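Local coordinates for protein ORF 37 (Human herpesvirus 8 type M, PDB 3FHD) that degrades DNA as a metal-dependent endonuclease and exonuclease, processing branched viral DNA intermediates so that unit-length linear genomes can be packaged, at residues C353-L367 / P456-A470. Numbering follows the deposited sequence.
Sequences CILHNSTTESDVYVL and PTLLIVTPVYFPRGA
N357 clasps the backbone of Y465 with both ends of its amide, much as a strand neighbour would. Y465 N gives a nearly straight bond to a lone pair of N357 OD1 (2.8 Å, 169°), while N357 ND2 donates to Y465 O (3.0 Å) and also to C353 O in the last turn of helix 348-355. Asparagine suits the place because one short amide both gives and accepts; with CG beside its backbone N (chi1 -72°), it reaches across where the strands have already parted. The Y465 ring turns its CD2 edge to N357 OD1, and its OH crosses to T360 OG1, sharing a hydrogen bond (2.7 Å) whose donor could be either hydroxyl. P463, with no N-H to pair, lays its ring CG against T360 O and CB. Farther along, strands 362-367 and 456-464 pair antiparallel: D363 with V461 and Y365 with L459 exchange backbone bonds, and L367 N donates to T457 O. Beta-branched V364 spreads its two methyls on one face, CG1 against L458 CD1 and CG2 beside I460 CG1; on the other, Y365 CD2 lies beside L459 CD2 (4.0 Å), and Y365 CE2 meets V461 CG2. D363, on this second face, forms salt bridges with R382 and K384. Both strands are central in the mixed sheet of this PD-(D/E)XK nuclease, between strands 379-389 and 423-432, with helix 203-217 covering Y365, L459 and P456.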
loop_
_atom_site.group_PDB
_atom_site.type_symbol
_atom_site.label_atom_id
_atom_site.label_comp_id
_atom_site.label_asym_id
_atom_site.label_seq_id
_atom_site.Cartn_x
_atom_site.Cartn_y
_atom_site.Cartn_z
ATOM N N CYS A 353 19.653 6.070 -6.846
ATOM C CA CYS A 353 18.627 5.046 -6.903
ATOM C C CYS A 353 18.868 4.118 -8.090
ATOM O O CYS A 353 18.669 2.914 -7.967
ATOM C CB CYS A 353 17.216 5.663 -6.983
ATOM S SG CYS A 353 16.652 6.537 -5.462
ATOM N N ILE A 354 19.272 4.665 -9.236
ATOM C CA ILE A 354 19.593 3.809 -10.396
ATOM C C ILE A 354 20.775 2.892 -10.060
ATOM O O ILE A 354 20.729 1.692 -10.332
ATOM C CB ILE A 354 19.823 4.612 -11.701
ATOM C CG1 ILE A 354 18.501 5.221 -12.194
ATOM C CG2 ILE A 354 20.394 3.703 -12.815
ATOM C CD1 ILE A 354 18.646 6.286 -13.266
ATOM N N LEU A 355 21.818 3.471 -9.450
ATOM C CA LEU A 355 22.986 2.716 -8.979
ATOM C C LEU A 355 22.619 1.454 -8.176
ATOM O O LEU A 355 23.237 0.399 -8.344
ATOM C CB LEU A 355 23.918 3.621 -8.148
ATOM C CG LEU A 355 25.234 2.959 -7.736
ATOM C CD1 LEU A 355 26.031 2.617 -8.998
ATOM C CD2 LEU A 355 26.036 3.857 -6.804
ATOM N N HIS A 356 21.615 1.575 -7.307
ATOM C CA HIS A 356 21.178 0.485 -6.441
ATOM C C HIS A 356 20.059 -0.379 -7.018
ATOM O O HIS A 356 19.622 -1.340 -6.362
ATOM C CB HIS A 356 20.767 1.058 -5.082
ATOM C CG HIS A 356 21.948 1.459 -4.262
ATOM N ND1 HIS A 356 22.583 2.672 -4.423
ATOM C CD2 HIS A 356 22.674 0.769 -3.354
ATOM C CE1 HIS A 356 23.626 2.731 -3.611
ATOM N NE2 HIS A 356 23.708 1.584 -2.959
ATOM N N ASN A 357 19.607 -0.031 -8.228
ATOM C CA ASN A 357 18.538 -0.774 -8.902
ATOM C C ASN A 357 18.904 -1.117 -10.346
ATOM O O ASN A 357 18.127 -0.886 -11.275
ATOM C CB ASN A 357 17.204 -0.022 -8.848
ATOM C CG ASN A 357 16.597 -0.017 -7.462
ATOM O OD1 ASN A 357 16.012 -1.018 -7.018
ATOM N ND2 ASN A 357 16.761 1.096 -6.754
ATOM N N SER A 358 20.097 -1.667 -10.525
ATOM C CA SER A 358 20.541 -2.035 -11.862
ATOM C C SER A 358 21.406 -3.299 -11.891
ATOM O O SER A 358 22.158 -3.493 -12.835
ATOM C CB SER A 358 21.229 -0.843 -12.550
ATOM O OG SER A 358 22.230 -0.288 -11.711
ATOM N N THR A 359 21.249 -4.165 -10.881
ATOM C CA THR A 359 22.018 -5.429 -10.745
ATOM C C THR A 359 21.161 -6.712 -10.683
ATOM O O THR A 359 21.323 -7.603 -11.527
ATOM C CB THR A 359 22.956 -5.388 -9.506
ATOM O OG1 THR A 359 23.810 -4.241 -9.589
ATOM C CG2 THR A 359 23.843 -6.653 -9.417
ATOM N N THR A 360 20.280 -6.814 -9.678
ATOM C CA THR A 360 19.416 -7.997 -9.507
ATOM C C THR A 360 18.309 -7.993 -10.547
ATOM O O THR A 360 17.476 -7.073 -10.579
ATOM C CB THR A 360 18.745 -8.048 -8.110
ATOM O OG1 THR A 360 19.667 -7.602 -7.109
ATOM C CG2 THR A 360 18.255 -9.469 -7.777
ATOM N N GLU A 361 18.289 -9.024 -11.390
ATOM C CA GLU A 361 17.300 -9.108 -12.478
ATOM C C GLU A 361 15.897 -9.559 -12.044
ATOM O O GLU A 361 15.719 -10.136 -10.968
ATOM C CB GLU A 361 17.824 -10.006 -13.609
ATOM C CG GLU A 361 19.138 -9.529 -14.206
ATOM C CD GLU A 361 19.605 -10.419 -15.341
ATOM O OE1 GLU A 361 19.709 -11.641 -15.122
ATOM O OE2 GLU A 361 19.862 -9.898 -16.447
ATOM N N SER A 362 14.906 -9.274 -12.893
ATOM C CA SER A 362 13.521 -9.718 -12.689
ATOM C C SER A 362 13.373 -11.219 -12.967
ATOM O O SER A 362 14.053 -11.755 -13.829
ATOM C CB SER A 362 12.584 -8.957 -13.617
ATOM O OG SER A 362 12.390 -7.627 -13.195
ATOM N N ASP A 363 12.495 -11.891 -12.227
ATOM C CA ASP A 363 12.123 -13.266 -12.541
ATOM C C ASP A 363 10.859 -13.252 -13.384
ATOM O O ASP A 363 9.877 -12.606 -13.006
ATOM C CB ASP A 363 11.864 -14.069 -11.268
ATOM C CG ASP A 363 13.134 -14.314 -10.460
ATOM O OD1 ASP A 363 14.117 -14.792 -11.037
ATOM O OD2 ASP A 363 13.150 -14.033 -9.245
ATOM N N VAL A 364 10.870 -13.965 -14.512
ATOM C CA VAL A 364 9.653 -14.081 -15.324
ATOM C C VAL A 364 9.081 -15.501 -15.222
ATOM O O VAL A 364 9.803 -16.445 -15.413
ATOM C CB VAL A 364 9.921 -13.711 -16.800
ATOM C CG1 VAL A 364 8.639 -13.857 -17.619
ATOM C CG2 VAL A 364 10.471 -12.287 -16.884
ATOM N N TYR A 365 7.782 -15.624 -14.928
ATOM C CA TYR A 365 7.097 -16.915 -14.814
ATOM C C TYR A 365 6.050 -17.024 -15.906
ATOM O O TYR A 365 5.066 -16.292 -15.917
ATOM C CB TYR A 365 6.404 -17.069 -13.455
ATOM C CG TYR A 365 7.330 -16.913 -12.298
ATOM C CD1 TYR A 365 7.973 -18.024 -11.764
ATOM C CD2 TYR A 365 7.614 -15.649 -11.765
ATOM C CE1 TYR A 365 8.840 -17.910 -10.694
ATOM C CE2 TYR A 365 8.506 -15.514 -10.691
ATOM C CZ TYR A 365 9.123 -16.669 -10.179
ATOM O OH TYR A 365 10.004 -16.593 -9.122
ATOM N N VAL A 366 6.274 -17.925 -16.843
ATOM C CA VAL A 366 5.264 -18.224 -17.855
ATOM C C VAL A 366 4.350 -19.288 -17.253
ATOM O O VAL A 366 4.826 -20.324 -16.783
ATOM C CB VAL A 366 5.916 -18.715 -19.158
ATOM C CG1 VAL A 366 4.843 -19.148 -20.174
ATOM C CG2 VAL A 366 6.836 -17.630 -19.746
ATOM N N LEU A 367 3.041 -19.047 -17.243
ATOM C CA LEU A 367 2.153 -20.014 -16.610
ATOM C C LEU A 367 1.616 -21.019 -17.620
ATOM O O LEU A 367 1.512 -20.699 -18.806
ATOM C CB LEU A 367 1.010 -19.304 -15.872
ATOM C CG LEU A 367 1.447 -18.199 -14.886
ATOM C CD1 LEU A 367 0.285 -17.295 -14.486
ATOM C CD2 LEU A 367 2.126 -18.814 -13.654
ATOM N N PRO A 456 -4.793 -15.738 -15.678
ATOM C CA PRO A 456 -3.390 -15.296 -15.639
ATOM C C PRO A 456 -2.494 -16.089 -16.590
ATOM O O PRO A 456 -2.591 -17.329 -16.680
ATOM C CB PRO A 456 -2.972 -15.504 -14.185
ATOM C CG PRO A 456 -3.901 -16.562 -13.661
ATOM C CD PRO A 456 -5.188 -16.446 -14.443
ATOM N N THR A 457 -1.630 -15.361 -17.288
ATOM C CA THR A 457 -0.746 -15.937 -18.290
ATOM C C THR A 457 0.732 -15.785 -17.932
ATOM O O THR A 457 1.547 -16.642 -18.277
ATOM C CB THR A 457 -0.953 -15.276 -19.683
ATOM O OG1 THR A 457 -0.706 -13.870 -19.557
ATOM C CG2 THR A 457 -2.376 -15.507 -20.211
ATOM N N LEU A 458 1.070 -14.689 -17.257
ATOM C CA LEU A 458 2.457 -14.309 -17.053
ATOM C C LEU A 458 2.588 -13.537 -15.758
ATOM O O LEU A 458 1.731 -12.702 -15.438
ATOM C CB LEU A 458 2.897 -13.432 -18.216
ATOM C CG LEU A 458 4.350 -12.999 -18.430
ATOM C CD1 LEU A 458 5.204 -14.178 -18.918
ATOM C CD2 LEU A 458 4.358 -11.855 -19.477
ATOM N N LEU A 459 3.666 -13.820 -15.027
ATOM C CA LEU A 459 4.009 -13.129 -13.783
ATOM C C LEU A 459 5.455 -12.640 -13.858
ATOM O O LEU A 459 6.370 -13.399 -14.178
ATOM C CB LEU A 459 3.791 -14.050 -12.571
ATOM C CG LEU A 459 4.043 -13.469 -11.161
ATOM C CD1 LEU A 459 3.025 -12.423 -10.789
ATOM C CD2 LEU A 459 4.088 -14.572 -10.102
ATOM N N ILE A 460 5.666 -11.358 -13.597
ATOM C CA ILE A 460 7.020 -10.824 -13.508
ATOM C C ILE A 460 7.249 -10.306 -12.076
ATOM O O ILE A 460 6.415 -9.574 -11.560
ATOM C CB ILE A 460 7.222 -9.700 -14.521
ATOM C CG1 ILE A 460 6.942 -10.236 -15.956
ATOM C CG2 ILE A 460 8.628 -9.107 -14.387
ATOM C CD1 ILE A 460 7.344 -9.284 -17.060
ATOM N N VAL A 461 8.362 -10.707 -11.463
ATOM C CA VAL A 461 8.710 -10.254 -10.124
ATOM C C VAL A 461 9.996 -9.452 -10.250
ATOM O O VAL A 461 11.018 -9.963 -10.730
ATOM C CB VAL A 461 8.844 -11.431 -9.107
ATOM C CG1 VAL A 461 9.285 -10.920 -7.722
ATOM C CG2 VAL A 461 7.516 -12.205 -8.976
ATOM N N THR A 462 9.916 -8.188 -9.845
ATOM C CA THR A 462 10.990 -7.226 -9.967
ATOM C C THR A 462 11.399 -6.731 -8.565
ATOM O O THR A 462 10.556 -6.183 -7.844
ATOM C CB THR A 462 10.518 -6.029 -10.858
ATOM O OG1 THR A 462 10.128 -6.522 -12.156
ATOM C CG2 THR A 462 11.618 -5.000 -11.036
ATOM N N PRO A 463 12.682 -6.927 -8.171
ATOM C CA PRO A 463 13.212 -6.394 -6.902
ATOM C C PRO A 463 13.259 -4.853 -6.874
ATOM O O PRO A 463 13.371 -4.203 -7.935
ATOM C CB PRO A 463 14.638 -6.986 -6.824
ATOM C CG PRO A 463 14.986 -7.353 -8.179
ATOM C CD PRO A 463 13.704 -7.709 -8.896
ATOM N N VAL A 464 13.136 -4.276 -5.678
ATOM C CA VAL A 464 13.256 -2.828 -5.487
ATOM C C VAL A 464 14.141 -2.593 -4.243
ATOM O O VAL A 464 13.865 -3.126 -3.185
ATOM C CB VAL A 464 11.874 -2.112 -5.253
ATOM C CG1 VAL A 464 12.058 -0.577 -5.362
ATOM C CG2 VAL A 464 10.792 -2.563 -6.275
ATOM N N TYR A 465 15.208 -1.813 -4.408
ATOM C CA TYR A 465 16.126 -1.455 -3.316
ATOM C C TYR A 465 16.062 0.047 -3.036
ATOM O O TYR A 465 15.825 0.825 -3.963
ATOM C CB TYR A 465 17.559 -1.889 -3.652
ATOM C CG TYR A 465 17.694 -3.370 -3.994
ATOM C CD1 TYR A 465 17.886 -4.326 -2.999
ATOM C CD2 TYR A 465 17.617 -3.807 -5.315
ATOM C CE1 TYR A 465 18.009 -5.695 -3.326
ATOM C CE2 TYR A 465 17.718 -5.154 -5.647
ATOM C CZ TYR A 465 17.919 -6.095 -4.649
ATOM O OH TYR A 465 18.045 -7.438 -4.988
ATOM N N PHE A 466 16.268 0.446 -1.768
ATOM C CA PHE A 466 16.125 1.854 -1.332
ATOM C C PHE A 466 17.346 2.367 -0.547
ATOM O O PHE A 466 17.511 2.039 0.649
ATOM C CB PHE A 466 14.845 2.079 -0.503
ATOM C CG PHE A 466 13.599 1.576 -1.164
ATOM C CD1 PHE A 466 13.024 2.284 -2.210
ATOM C CD2 PHE A 466 13.020 0.372 -0.750
ATOM C CE1 PHE A 466 11.882 1.781 -2.843
ATOM C CE2 PHE A 466 11.885 -0.124 -1.359
ATOM C CZ PHE A 466 11.329 0.567 -2.421
ATOM N N PRO A 467 18.194 3.196 -1.201
ATOM C CA PRO A 467 19.336 3.796 -0.497
ATOM C C PRO A 467 18.830 4.629 0.687
ATOM O O PRO A 467 17.757 5.230 0.597
ATOM C CB PRO A 467 19.995 4.689 -1.560
ATOM C CG PRO A 467 19.434 4.233 -2.881
ATOM C CD PRO A 467 18.072 3.683 -2.589
ATOM N N ARG A 468 19.581 4.650 1.786
ATOM C CA ARG A 468 19.093 5.261 3.030
ATOM C C ARG A 468 18.933 6.762 2.946
ATOM O O ARG A 468 17.953 7.313 3.459
ATOM C CB ARG A 468 20.020 4.928 4.200
ATOM C CG ARG A 468 19.711 3.596 4.826
ATOM C CD ARG A 468 20.708 3.324 5.949
ATOM N NE ARG A 468 21.099 1.915 5.985
ATOM C CZ ARG A 468 22.310 1.478 6.327
ATOM N NH1 ARG A 468 23.275 2.339 6.662
ATOM N NH2 ARG A 468 22.560 0.172 6.318
ATOM N N GLY A 469 19.927 7.409 2.353
ATOM C CA GLY A 469 19.934 8.853 2.210
ATOM C C GLY A 469 18.772 9.287 1.333
ATOM O O GLY A 469 18.148 10.323 1.586
ATOM N N ALA A 470 18.475 8.483 0.309
ATOM C CA ALA A 470 17.395 8.783 -0.615
ATOM C C ALA A 470 16.054 8.722 0.123
ATOM O O ALA A 470 15.261 9.644 0.024
ATOM C CB ALA A 470 17.399 7.825 -1.801
HETATM O O HOH W 1 16.665 -3.670 -8.498
HETATM O O HOH W 2 1.139 -18.632 -20.121
#